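Local coordinates for protein amidase, hydantoinase/carbamoylase family (Paraburkholderia phymatum, PDB 6C0D) that probably hydrolyses N-carbamoyl-L-amino acids as a zinc-dependent homodimeric enzyme of the peptidase M20 family, at residues A[12-17]-A[412-417]; A[56-61]-A[107-112]; A[250-255]-A[269-274]; A[308-313]-A[324-329]. All blocks are in the same frame, centred on the assembly; numbering follows the deposited sequence. Where two conformers were deposited one is given.

Interaction 1. Residues A[12-17]-A[412-417]. With EDO (1,2-ethanediol), chain K.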
loop_
_atom_site.group_PDB
_atom_site.type_symbol
_atom_site.label_atom_id
_atom_site.label_comp_id
_atom_site.label_asym_id
_atom_site.label_seq_id
_atom_site.Cartn_x
_atom_site.Cartn_y
_atom_site.Cartn_z
ATOM N N ASP A 12 -10.891 -57.699 14.987
ATOM C CA ASP A 12 -10.681 -56.880 16.175
ATOM C C ASP A 12 -9.913 -55.619 15.805
ATOM O O ASP A 12 -8.889 -55.681 15.113
ATOM C CB ASP A 12 -9.931 -57.651 17.259
ATOM C CG ASP A 12 -10.723 -58.825 17.783
ATOM O OD1 ASP A 12 -10.271 -59.977 17.597
ATOM O OD2 ASP A 12 -11.807 -58.597 18.362
ATOM N N PHE A 13 -10.412 -54.486 16.263
ATOM C CA PHE A 13 -9.754 -53.236 15.964
ATOM C C PHE A 13 -9.164 -52.630 17.234
ATOM O O PHE A 13 -9.667 -52.866 18.335
ATOM C CB PHE A 13 -10.736 -52.248 15.321
ATOM C CG PHE A 13 -11.129 -52.622 13.914
ATOM C CD1 PHE A 13 -12.314 -53.308 13.664
ATOM C CD2 PHE A 13 -10.307 -52.296 12.843
ATOM C CE1 PHE A 13 -12.678 -53.651 12.366
ATOM C CE2 PHE A 13 -10.665 -52.625 11.538
ATOM C CZ PHE A 13 -11.849 -53.303 11.301
ATOM N N PRO A 14 -8.105 -51.838 17.111
ATOM C CA PRO A 14 -7.520 -51.200 18.292
ATOM C C PRO A 14 -8.465 -50.159 18.869
ATOM O O PRO A 14 -9.374 -49.669 18.201
ATOM C CB PRO A 14 -6.250 -50.533 17.754
ATOM C CG PRO A 14 -6.074 -51.047 16.367
ATOM C CD PRO A 14 -7.396 -51.474 15.874
ATOM N N ARG A 15 -8.204 -49.801 20.122
ATOM C CA ARG A 15 -9.012 -48.818 20.848
ATOM C C ARG A 15 -8.071 -47.778 21.447
ATOM O O ARG A 15 -7.254 -48.106 22.315
ATOM C CB ARG A 15 -9.838 -49.509 21.936
ATOM N N ILE A 16 -8.165 -46.524 20.985
ATOM C CA ILE A 16 -7.322 -45.491 21.574
ATOM C C ILE A 16 -7.803 -45.193 22.987
ATOM O O ILE A 16 -8.911 -45.546 23.395
ATOM C CB ILE A 16 -7.295 -44.200 20.735
ATOM C CG1 ILE A 16 -8.657 -43.485 20.825
ATOM C CG2 ILE A 16 -6.917 -44.512 19.299
ATOM C CD1 ILE A 16 -8.623 -42.033 20.293
ATOM N N ASP A 17 -6.946 -44.524 23.739
ATOM C CA ASP A 17 -7.301 -44.048 25.072
ATOM C C ASP A 17 -7.508 -42.546 24.937
ATOM O O ASP A 17 -6.528 -41.796 24.811
ATOM C CB ASP A 17 -6.187 -44.370 26.077
ATOM C CG ASP A 17 -6.475 -43.845 27.479
ATOM O OD1 ASP A 17 -7.340 -42.967 27.639
ATOM O OD2 ASP A 17 -5.812 -44.310 28.430
ATOM N N ALA A 412 -7.866 -46.519 10.385
ATOM C CA ALA A 412 -7.204 -46.550 9.084
ATOM C C ALA A 412 -5.773 -47.068 9.199
ATOM O O ALA A 412 -5.310 -47.819 8.334
ATOM C CB ALA A 412 -7.200 -45.148 8.476
ATOM N N ALA A 413 -5.046 -46.635 10.228
ATOM C CA ALA A 413 -3.664 -47.086 10.392
ATOM C C ALA A 413 -3.610 -48.592 10.564
ATOM O O ALA A 413 -2.715 -49.251 10.022
ATOM C CB ALA A 413 -3.009 -46.416 11.598
ATOM N N ALA A 414 -4.546 -49.149 11.333
ATOM C CA ALA A 414 -4.599 -50.603 11.494
ATOM C C ALA A 414 -4.776 -51.296 10.149
ATOM O O ALA A 414 -4.143 -52.329 9.884
ATOM C CB ALA A 414 -5.744 -50.991 12.438
ATOM N N ARG A 415 -5.663 -50.754 9.301
ATOM C CA ARG A 415 -5.935 -51.375 8.007
ATOM C C ARG A 415 -4.769 -51.178 7.053
ATOM O O ARG A 415 -4.427 -52.085 6.287
ATOM C CB ARG A 415 -7.210 -50.789 7.395
ATOM C CG ARG A 415 -8.480 -51.068 8.185
ATOM C CD ARG A 415 -8.807 -52.552 8.198
ATOM N NE ARG A 415 -8.824 -53.131 6.857
ATOM C CZ ARG A 415 -9.784 -52.939 5.957
ATOM N NH1 ARG A 415 -10.820 -52.155 6.235
ATOM N NH2 ARG A 415 -9.703 -53.520 4.766
ATOM N N ILE A 416 -4.186 -49.978 7.058
ATOM C CA ILE A 416 -3.038 -49.687 6.198
ATOM C C ILE A 416 -1.876 -50.591 6.554
ATOM O O ILE A 416 -1.267 -51.235 5.686
ATOM C CB ILE A 416 -2.634 -48.206 6.334
ATOM C CG1 ILE A 416 -3.675 -47.301 5.669
ATOM C CG2 ILE A 416 -1.220 -47.982 5.722
ATOM C CD1 ILE A 416 -3.572 -45.822 6.128
ATOM N N ALA A 417 -1.550 -50.659 7.846
ATOM C CA ALA A 417 -0.422 -51.487 8.267
ATOM C C ALA A 417 -0.705 -52.966 8.024
ATOM O O ALA A 417 0.182 -53.715 7.583
ATOM C CB ALA A 417 -0.124 -51.212 9.744
HETATM C C1 EDO K . -2.941 -41.386 30.683
HETATM O O1 EDO K . -1.721 -42.115 30.498
HETATM C C2 EDO K . -3.978 -42.266 31.376
HETATM O O2 EDO K . -5.154 -42.387 30.561
#
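Phe13 brings the edge of its ring to the aliphatic part of Arg415 on helix 399-419. From CB its CG stands anti to the carbonyl carbon and beside the backbone N (chi1 -71°), which brings the ring closer to the helix than CB is. The ring carbon CE2 then arrives at Arg415 CD, 3.8 Å away, with CD lying at the ring's edge and in its plane. The guanidinium does not stack on the ring, since the two planes stand 61° apart; Arg415 was modelled in two conformers, so this contact describes one of them. Its NH1 forms a salt bridge to a sulfate, probably from the crystallisation liquor. The Phe13 ring also makes a cation-pi contact with Arg411, one turn earlier on the helix. Here the loop that precedes helix 18-30 lies against the helix that ends the chain, both in the zinc-carrying part of the M20 fold but away from the metal site. Pro14 follows with a more buried touch: its CD lies 3.8 Å from Ala414 CB, and its CG is at 3.9 Å from the same methyl. Leu115 and Thr121 also pack round Pro14. Farther along, Asp17 is the N-cap of helix 18-30: OD1 accepts from Arg20 N and, weakly, from Ile19 N. Its other oxygen, OD2, takes a 2.9 Å hydrogen bond from O2 of an ethanediol.

Interaction 2. Residues A[56-61]-A[107-112]. With EDO (1,2-ethanediol), chain L.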
loop_
_atom_site.group_PDB
_atom_site.type_symbol
_atom_site.label_atom_id
_atom_site.label_comp_id
_atom_site.label_asym_id
_atom_site.label_seq_id
_atom_site.Cartn_x
_atom_site.Cartn_y
_atom_site.Cartn_z
ATOM N N GLY A 56 10.870 -38.751 25.327
ATOM C CA GLY A 56 10.604 -39.580 26.491
ATOM C C GLY A 56 9.277 -40.308 26.396
ATOM O O GLY A 56 9.172 -41.478 26.776
ATOM N N ARG A 57 8.243 -39.624 25.892
ATOM C CA ARG A 57 6.942 -40.267 25.716
ATOM C C ARG A 57 7.017 -41.384 24.682
ATOM O O ARG A 57 6.367 -42.428 24.837
ATOM C CB ARG A 57 5.876 -39.244 25.296
ATOM C CG ARG A 57 5.532 -38.216 26.370
ATOM C CD ARG A 57 5.002 -38.914 27.639
ATOM N NE ARG A 57 3.579 -39.251 27.545
ATOM C CZ ARG A 57 3.031 -40.335 28.087
ATOM N NH1 ARG A 57 3.787 -41.217 28.739
ATOM N NH2 ARG A 57 1.728 -40.545 27.969
ATOM N N MET A 58 7.767 -41.164 23.596
ATOM C CA MET A 58 7.969 -42.224 22.616
ATOM C C MET A 58 8.682 -43.410 23.241
ATOM O O MET A 58 8.348 -44.569 22.962
ATOM C CB MET A 58 8.771 -41.698 21.429
ATOM C CG MET A 58 8.033 -40.635 20.610
ATOM S SD MET A 58 9.122 -40.036 19.291
ATOM C CE MET A 58 8.062 -38.917 18.393
ATOM N N THR A 59 9.691 -43.136 24.071
ATOM C CA THR A 59 10.389 -44.212 24.756
ATOM C C THR A 59 9.440 -44.964 25.678
ATOM O O THR A 59 9.416 -46.199 25.676
ATOM C CB THR A 59 11.580 -43.653 25.528
ATOM O OG1 THR A 59 12.505 -43.079 24.595
ATOM C CG2 THR A 59 12.264 -44.759 26.323
ATOM N N ASP A 60 8.629 -44.226 26.452
ATOM C CA ASP A 60 7.624 -44.855 27.308
ATOM C C ASP A 60 6.720 -45.777 26.508
ATOM O O ASP A 60 6.275 -46.814 27.007
ATOM C CB ASP A 60 6.753 -43.801 28.003
ATOM C CG ASP A 60 7.519 -42.944 28.998
ATOM O OD1 ASP A 60 8.589 -43.371 29.471
ATOM O OD2 ASP A 60 7.020 -41.838 29.304
ATOM N N ALA A 61 6.413 -45.398 25.274
ATOM C CA ALA A 61 5.549 -46.201 24.423
ATOM C C ALA A 61 6.255 -47.423 23.848
ATOM O O ALA A 61 5.606 -48.224 23.170
ATOM C CB ALA A 61 5.003 -45.358 23.262
ATOM N N TYR A 107 -1.314 -37.687 17.672
ATOM C CA TYR A 107 -2.051 -38.797 17.063
ATOM C C TYR A 107 -1.114 -39.961 16.762
ATOM O O TYR A 107 -1.426 -41.118 17.053
ATOM C CB TYR A 107 -2.737 -38.389 15.751
ATOM C CG TYR A 107 -4.097 -37.715 15.817
ATOM C CD1 TYR A 107 -4.529 -37.019 16.949
ATOM C CD2 TYR A 107 -4.935 -37.741 14.704
ATOM C CE1 TYR A 107 -5.769 -36.373 16.969
ATOM C CE2 TYR A 107 -6.166 -37.101 14.711
ATOM C CZ TYR A 107 -6.583 -36.423 15.843
ATOM O OH TYR A 107 -7.810 -35.797 15.859
ATOM N N GLY A 108 0.035 -39.670 16.148
ATOM C CA GLY A 108 0.960 -40.746 15.817
ATOM C C GLY A 108 1.379 -41.526 17.048
ATOM O O GLY A 108 1.376 -42.757 17.050
ATOM N N LEU A 109 1.709 -40.815 18.124
ATOM C CA LEU A 109 2.086 -41.469 19.370
ATOM C C LEU A 109 0.954 -42.341 19.900
ATOM O O LEU A 109 1.169 -43.500 20.288
ATOM C CB LEU A 109 2.478 -40.400 20.402
ATOM C CG LEU A 109 2.961 -40.817 21.785
ATOM C CD1 LEU A 109 4.234 -41.647 21.661
ATOM C CD2 LEU A 109 3.205 -39.548 22.644
ATOM N N GLU A 110 -0.264 -41.797 19.942
ATOM C CA GLU A 110 -1.365 -42.576 20.502
ATOM C C GLU A 110 -1.681 -43.774 19.624
ATOM O O GLU A 110 -2.021 -44.852 20.126
ATOM C CB GLU A 110 -2.614 -41.708 20.663
ATOM C CG GLU A 110 -3.837 -42.498 21.153
ATOM C CD GLU A 110 -3.631 -43.156 22.511
ATOM O OE1 GLU A 110 -2.766 -42.690 23.294
ATOM O OE2 GLU A 110 -4.334 -44.155 22.802
ATOM N N ILE A 111 -1.601 -43.593 18.309
ATOM C CA ILE A 111 -1.879 -44.704 17.400
ATOM C C ILE A 111 -0.842 -45.798 17.572
ATOM O O ILE A 111 -1.186 -46.984 17.611
ATOM C CB ILE A 111 -1.953 -44.201 15.948
ATOM C CG1 ILE A 111 -3.190 -43.294 15.798
ATOM C CG2 ILE A 111 -2.029 -45.390 14.963
ATOM C CD1 ILE A 111 -3.173 -42.459 14.519
ATOM N N ALA A 112 0.433 -45.424 17.727
ATOM C CA ALA A 112 1.458 -46.438 18.012
ATOM C C ALA A 112 1.145 -47.182 19.302
ATOM O O ALA A 112 1.225 -48.419 19.358
ATOM C CB ALA A 112 2.831 -45.782 18.091
HETATM C C1 EDO L . 0.897 -45.129 28.439
HETATM O O1 EDO L . 1.224 -43.828 28.964
HETATM C C2 EDO L . 2.085 -45.785 27.723
HETATM O O2 EDO L . 3.231 -44.920 27.710
HETATM O O HOH W 1 3.740 -49.065 21.473
#
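Leu109 of helix 102-117 packs against the C-terminal part of helix 45-60, at Arg57 and Met58, and against Ala61 that follows, in a helix-helix contact of the zinc-carrying domain. With CG anti to the backbone N (chi1 -178°), its two methyls spread over the neighbouring turn. CD2 lies 3.8 Å from Arg57 CB. CD1 sits 3.9 Å from Met58 CA and 4.1 Å from Ala61 CB, and also touches Met58 CG where the two side chains slant across each other. Both helices rest on strand 125-130: Met58 and Ala112 pack on Val128, and Ala112 also on Val126. Leu109 packs between the two helices, which both touch that strand. The side chain of Met58 is about 11 Å from that of His89, a zinc ligand. Beyond its CB, Arg57 bends at both chi2 and chi3 and turns polar. Its main partner is Asp24 of helix 18-30, salt-bridged to NE. NH1 makes a weak, 3.3 Å salt-bridging hydrogen bond to Asp60 OD2, at the guanidinium's edge and in its plane, with an N-H...O angle of 152°. NH2 has a weak, 3.5 Å hydrogen bond to O1 of an ethanediol, probably from the crystallisation liquor. A water joins the ends of the segments, donating to Ala61 O at 2.7 Å and, weakly, to Ala112 O at 3.3 Å.

Interaction 3. Residues A[250-255]-A[269-274]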
loop_
_atom_site.group_PDB
_atom_site.type_symbol
_atom_site.label_atom_id
_atom_site.label_comp_id
_atom_site.label_asym_id
_atom_site.label_seq_id
_atom_site.Cartn_x
_atom_site.Cartn_y
_atom_site.Cartn_z
ATOM N N ALA A 250 -7.595 -1.754 -12.851
ATOM C CA ALA A 250 -8.251 -2.296 -14.041
ATOM C C ALA A 250 -7.725 -3.695 -14.350
ATOM O O ALA A 250 -8.477 -4.587 -14.759
ATOM C CB ALA A 250 -8.001 -1.375 -15.241
ATOM N N PHE A 251 -6.430 -3.899 -14.163
ATOM C CA PHE A 251 -5.836 -5.189 -14.482
ATOM C C PHE A 251 -6.385 -6.280 -13.574
ATOM O O PHE A 251 -6.586 -7.413 -14.021
ATOM C CB PHE A 251 -4.314 -5.098 -14.379
ATOM C CG PHE A 251 -3.588 -6.242 -15.083
ATOM C CD1 PHE A 251 -3.095 -6.078 -16.371
ATOM C CD2 PHE A 251 -3.462 -7.476 -14.473
ATOM C CE1 PHE A 251 -2.439 -7.134 -17.032
ATOM C CE2 PHE A 251 -2.818 -8.540 -15.141
ATOM C CZ PHE A 251 -2.310 -8.359 -16.404
ATOM N N ILE A 252 -6.664 -5.962 -12.310
ATOM C CA ILE A 252 -7.187 -6.991 -11.413
ATOM C C ILE A 252 -8.505 -7.528 -11.947
ATOM O O ILE A 252 -8.771 -8.735 -11.871
ATOM C CB ILE A 252 -7.319 -6.448 -9.977
ATOM C CG1 ILE A 252 -5.925 -6.263 -9.361
ATOM C CG2 ILE A 252 -8.154 -7.422 -9.091
ATOM C CD1 ILE A 252 -5.940 -5.558 -7.956
ATOM N N ALA A 253 -9.341 -6.658 -12.527
ATOM C CA ALA A 253 -10.597 -7.155 -13.087
ATOM C C ALA A 253 -10.340 -8.114 -14.241
ATOM O O ALA A 253 -11.091 -9.076 -14.426
ATOM C CB ALA A 253 -11.497 -6.002 -13.547
ATOM N N HIS A 254 -9.299 -7.859 -15.050
ATOM C CA HIS A 254 -8.952 -8.826 -16.095
ATOM C C HIS A 254 -8.514 -10.160 -15.507
ATOM O O HIS A 254 -8.839 -11.222 -16.056
ATOM C CB HIS A 254 -7.846 -8.278 -16.992
ATOM C CG HIS A 254 -8.252 -7.067 -17.764
ATOM N ND1 HIS A 254 -7.340 -6.158 -18.252
ATOM C CD2 HIS A 254 -9.471 -6.604 -18.123
ATOM C CE1 HIS A 254 -7.979 -5.183 -18.875
ATOM N NE2 HIS A 254 -9.273 -5.432 -18.818
ATOM N N ILE A 255 -7.732 -10.131 -14.423
ATOM C CA ILE A 255 -7.322 -11.382 -13.781
ATOM C C ILE A 255 -8.548 -12.162 -13.322
ATOM O O ILE A 255 -8.669 -13.375 -13.556
ATOM C CB ILE A 255 -6.376 -11.097 -12.597
ATOM C CG1 ILE A 255 -5.020 -10.568 -13.084
ATOM C CG2 ILE A 255 -6.169 -12.377 -11.724
ATOM C CD1 ILE A 255 -4.132 -10.044 -11.938
ATOM N N TRP A 269 -7.384 -17.647 -5.742
ATOM C CA TRP A 269 -6.392 -16.647 -6.108
ATOM C C TRP A 269 -6.633 -15.403 -5.265
ATOM O O TRP A 269 -7.765 -15.125 -4.849
ATOM C CB TRP A 269 -6.409 -16.311 -7.608
ATOM C CG TRP A 269 -7.657 -15.614 -8.136
ATOM C CD1 TRP A 269 -7.837 -14.251 -8.352
ATOM C CD2 TRP A 269 -8.858 -16.247 -8.559
ATOM N NE1 TRP A 269 -9.085 -14.024 -8.875
ATOM C CE2 TRP A 269 -9.731 -15.231 -9.020
ATOM C CE3 TRP A 269 -9.296 -17.586 -8.584
ATOM C CZ2 TRP A 269 -11.012 -15.509 -9.500
ATOM C CZ3 TRP A 269 -10.579 -17.858 -9.071
ATOM C CH2 TRP A 269 -11.417 -16.829 -9.510
ATOM N N THR A 270 -5.549 -14.675 -5.005
ATOM C CA THR A 270 -5.558 -13.640 -3.968
ATOM C C THR A 270 -4.596 -12.531 -4.334
ATOM O O THR A 270 -3.427 -12.800 -4.616
ATOM C CB THR A 270 -5.126 -14.217 -2.608
ATOM O OG1 THR A 270 -5.762 -15.481 -2.391
ATOM C CG2 THR A 270 -5.498 -13.253 -1.466
ATOM N N VAL A 271 -5.072 -11.291 -4.268
ATOM C CA VAL A 271 -4.197 -10.125 -4.317
ATOM C C VAL A 271 -3.938 -9.738 -2.864
ATOM O O VAL A 271 -4.806 -9.153 -2.195
ATOM C CB VAL A 271 -4.825 -8.979 -5.113
ATOM C CG1 VAL A 271 -3.971 -7.700 -4.969
ATOM C CG2 VAL A 271 -4.961 -9.376 -6.596
ATOM N N GLY A 272 -2.743 -10.059 -2.368
ATOM C CA GLY A 272 -2.481 -9.855 -0.959
ATOM C C GLY A 272 -1.906 -8.496 -0.622
ATOM O O GLY A 272 -1.931 -8.072 0.540
ATOM N N ARG A 273 -1.388 -7.798 -1.626
ATOM C CA ARG A 273 -0.748 -6.514 -1.385
ATOM C C ARG A 273 -0.867 -5.638 -2.621
ATOM O O ARG A 273 -0.785 -6.135 -3.751
ATOM C CB ARG A 273 0.729 -6.704 -1.022
ATOM C CG ARG A 273 1.394 -5.450 -0.487
ATOM C CD ARG A 273 2.887 -5.678 -0.194
ATOM N NE ARG A 273 3.475 -4.492 0.428
ATOM C CZ ARG A 273 3.582 -4.315 1.743
ATOM N NH1 ARG A 273 3.159 -5.258 2.578
ATOM N NH2 ARG A 273 4.113 -3.199 2.222
ATOM N N ILE A 274 -1.052 -4.336 -2.391
ATOM C CA ILE A 274 -1.044 -3.307 -3.435
ATOM C C ILE A 274 -0.278 -2.102 -2.898
ATOM O O ILE A 274 -0.533 -1.660 -1.775
ATOM C CB ILE A 274 -2.480 -2.891 -3.830
ATOM C CG1 ILE A 274 -3.221 -4.042 -4.518
ATOM C CG2 ILE A 274 -2.475 -1.623 -4.734
ATOM C CD1 ILE A 274 -4.738 -3.734 -4.704
#
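Ile252 points its CD1 from helix 244-262 straight at strand 268-277 and is the main bump of the contact. Its methyl comes down on the fork of Val271, with CG1 and CG2 each 4.2 Å from Ile252 CD1, and meets Ile274 tip to tip, CD1 to CD1, at 3.9 Å. Ile252 CG1 is anti to the carbonyl carbon (chi1 -71°) and the chain is extended beyond it (chi2 173°), which carries CD1 out to the strand. A turn later Ile255 offers a different branch: CG2 lies 4.2 Å from Trp269 CD1, on an oblique approach to the indole. NE1, next to CD1 in the ring, donates to Asp256 OD1, and the ring meets Phe259 edge-to-face. Helix segment 250-255 and strand segment 269-274 run at 159°, axes 10.9 Å apart; Ile255 meets Trp269, while Ile252 meets both Val271 and Ile274. The other subunit is near: Ile274 packs on Ile274 of the second subunit, and Ile252 on Val249 of the second subunit. Across the two segments the contact is wholly apolar, without a hydrogen bond, which is consistent with cohesion by fit and exclusion of water; the polar bond of Trp269 goes to Asp256, outside the two segments.

Interaction 4. Residues A[308-313]-A[324-329]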
loop_
_atom_site.group_PDB
_atom_site.type_symbol
_atom_site.label_atom_id
_atom_site.label_comp_id
_atom_site.label_asym_id
_atom_site.label_seq_id
_atom_site.Cartn_x
_atom_site.Cartn_y
_atom_site.Cartn_z
ATOM N N ALA A 308 -2.532 -17.829 -18.894
ATOM C CA ALA A 308 -3.527 -16.772 -19.070
ATOM C C ALA A 308 -3.020 -15.446 -18.516
ATOM O O ALA A 308 -3.246 -14.377 -19.111
ATOM C CB ALA A 308 -4.841 -17.165 -18.377
ATOM N N LEU A 309 -2.318 -15.497 -17.387
ATOM C CA LEU A 309 -1.763 -14.273 -16.811
ATOM C C LEU A 309 -0.691 -13.680 -17.713
ATOM O O LEU A 309 -0.676 -12.471 -17.961
ATOM C CB LEU A 309 -1.204 -14.569 -15.417
ATOM C CG LEU A 309 -0.545 -13.427 -14.642
ATOM C CD1 LEU A 309 -1.555 -12.308 -14.296
ATOM C CD2 LEU A 309 0.055 -13.987 -13.373
ATOM N N VAL A 310 0.209 -14.525 -18.229
ATOM C CA VAL A 310 1.201 -14.056 -19.192
ATOM C C VAL A 310 0.513 -13.423 -20.395
ATOM O O VAL A 310 0.923 -12.362 -20.879
ATOM C CB VAL A 310 2.129 -15.213 -19.613
ATOM C CG1 VAL A 310 3.036 -14.768 -20.767
ATOM C CG2 VAL A 310 2.960 -15.658 -18.427
ATOM N N ALA A 311 -0.556 -14.055 -20.885
ATOM C CA ALA A 311 -1.247 -13.523 -22.053
ATOM C C ALA A 311 -1.935 -12.201 -21.733
ATOM O O ALA A 311 -1.963 -11.297 -22.575
ATOM C CB ALA A 311 -2.243 -14.554 -22.580
ATOM N N LEU A 312 -2.486 -12.064 -20.521
ATOM C CA LEU A 312 -3.095 -10.796 -20.122
ATOM C C LEU A 312 -2.078 -9.659 -20.123
ATOM O O LEU A 312 -2.397 -8.526 -20.510
ATOM C CB LEU A 312 -3.714 -10.916 -18.732
ATOM C CG LEU A 312 -5.052 -11.629 -18.583
ATOM C CD1 LEU A 312 -5.444 -11.647 -17.085
ATOM C CD2 LEU A 312 -6.129 -10.939 -19.433
ATOM N N VAL A 313 -0.870 -9.924 -19.631
ATOM C CA VAL A 313 0.165 -8.897 -19.619
ATOM C C VAL A 313 0.517 -8.493 -21.055
ATOM O O VAL A 313 0.622 -7.305 -21.372
ATOM C CB VAL A 313 1.396 -9.401 -18.837
ATOM C CG1 VAL A 313 2.584 -8.424 -18.999
ATOM C CG2 VAL A 313 1.039 -9.580 -17.340
ATOM N N ALA A 324 2.876 -2.864 -18.213
ATOM C CA ALA A 324 2.783 -3.912 -17.203
ATOM C C ALA A 324 3.992 -4.839 -17.281
ATOM O O ALA A 324 4.503 -5.136 -18.366
ATOM C CB ALA A 324 1.502 -4.740 -17.370
ATOM N N GLU A 325 4.439 -5.322 -16.120
ATOM C CA GLU A 325 5.656 -6.122 -16.058
ATOM C C GLU A 325 5.462 -7.237 -15.041
ATOM O O GLU A 325 5.233 -6.964 -13.860
ATOM C CB GLU A 325 6.851 -5.253 -15.684
ATOM C CG GLU A 325 8.153 -6.007 -15.583
ATOM C CD GLU A 325 9.271 -5.113 -15.090
ATOM O OE1 GLU A 325 10.240 -5.642 -14.501
ATOM O OE2 GLU A 325 9.164 -3.880 -15.285
ATOM N N LEU A 326 5.553 -8.485 -15.492
ATOM C CA LEU A 326 5.270 -9.641 -14.646
ATOM C C LEU A 326 6.577 -10.242 -14.150
ATOM O O LEU A 326 7.485 -10.501 -14.950
ATOM C CB LEU A 326 4.476 -10.684 -15.431
ATOM C CG LEU A 326 3.993 -11.931 -14.695
ATOM C CD1 LEU A 326 2.907 -11.579 -13.714
ATOM C CD2 LEU A 326 3.506 -12.951 -15.711
ATOM N N ILE A 327 6.663 -10.488 -12.842
ATOM C CA ILE A 327 7.873 -11.035 -12.228
ATOM C C ILE A 327 7.503 -12.293 -11.459
ATOM O O ILE A 327 6.722 -12.234 -10.502
ATOM C CB ILE A 327 8.552 -10.021 -11.294
ATOM C CG1 ILE A 327 8.834 -8.728 -12.063
ATOM C CG2 ILE A 327 9.837 -10.603 -10.743
ATOM C CD1 ILE A 327 8.977 -7.545 -11.180
ATOM N N ALA A 328 8.063 -13.426 -11.864
ATOM C CA ALA A 328 7.807 -14.663 -11.132
ATOM C C ALA A 328 8.578 -14.652 -9.817
ATOM O O ALA A 328 9.719 -14.192 -9.756
ATOM C CB ALA A 328 8.219 -15.882 -11.968
ATOM N N CYS A 329 7.941 -15.124 -8.755
ATOM C CA CYS A 329 8.612 -15.266 -7.471
ATOM C C CYS A 329 9.165 -16.670 -7.320
ATOM O O CYS A 329 8.582 -17.643 -7.806
ATOM C CB CYS A 329 7.653 -14.981 -6.318
ATOM S SG CYS A 329 6.999 -13.335 -6.402
#
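Val313 CG1 comes 3.9 Å from Ala324 O, the one flat group that takes part directly being this peptide carbonyl; no aromatic ring belongs to the contact of the two segments. Rings flank it in part: Phe251 of helix 244-262 packs against Val313 and Leu312, while Phe222 of strand 210-227 touches both Leu309 and Leu326. The contact itself is aliphatic. Leu326 is the central side chain, pointing from the strand toward the helix with CG anti to its backbone N (chi1 -176°), so that its two methyls part to either neighbour. CD1 comes 3.7 Å from Leu309 CD2, the closest touch here, with the two leucines slanting across one another. CD2 goes to Val310 CG2, 3.9 Å away, in a crossing near a right angle. At the root of the leucine, CB is 4.1 Å from Val313 CG2. The other branch of the valine, CG1, stands 4.2 Å from Ala324 CB, a small side chain, consistent with the close backbone approach at this end, where Val313 CA and Ala324 CA are 6.1 Å apart. Glu325, between the two inward residues, points away and is salt-bridged through OE2 to Arg323. The strand's other partner is strand 210-227, to which Glu325 and Ile327 bond through their backbones. Helix 308-313 and strand 324-328 run at 154°, axes 9.0 Å apart: the last helix and edge strand of the beta-alpha-beta-beta-alpha-beta, ferredoxin-like fold that serves as the smaller, dimerisation domain of M20 enzymes.

The contacts form two pairs on opposite sides of the chain's centre. Interactions 1 and 2, with centres 15 Å apart, lie in the zinc-carrying domain and touch: Glu110 OE2 is 2.8 Å from Asp17 N, a probable hydrogen bond, and Ala413 packs on Ile111. Interactions 3 and 4, 12 Å apart, lie in the dimerisation domain, where helices 244-262 and 299-317 meet side by side over the same sheet. Centres of the two pairs are 47 to 50 Å apart. Along the chain interaction 1 spans the other three, which follow in series, so the dimerisation domain is an insertion between the two parts of the zinc-carrying domain, whose chain ends interaction 1 brings together.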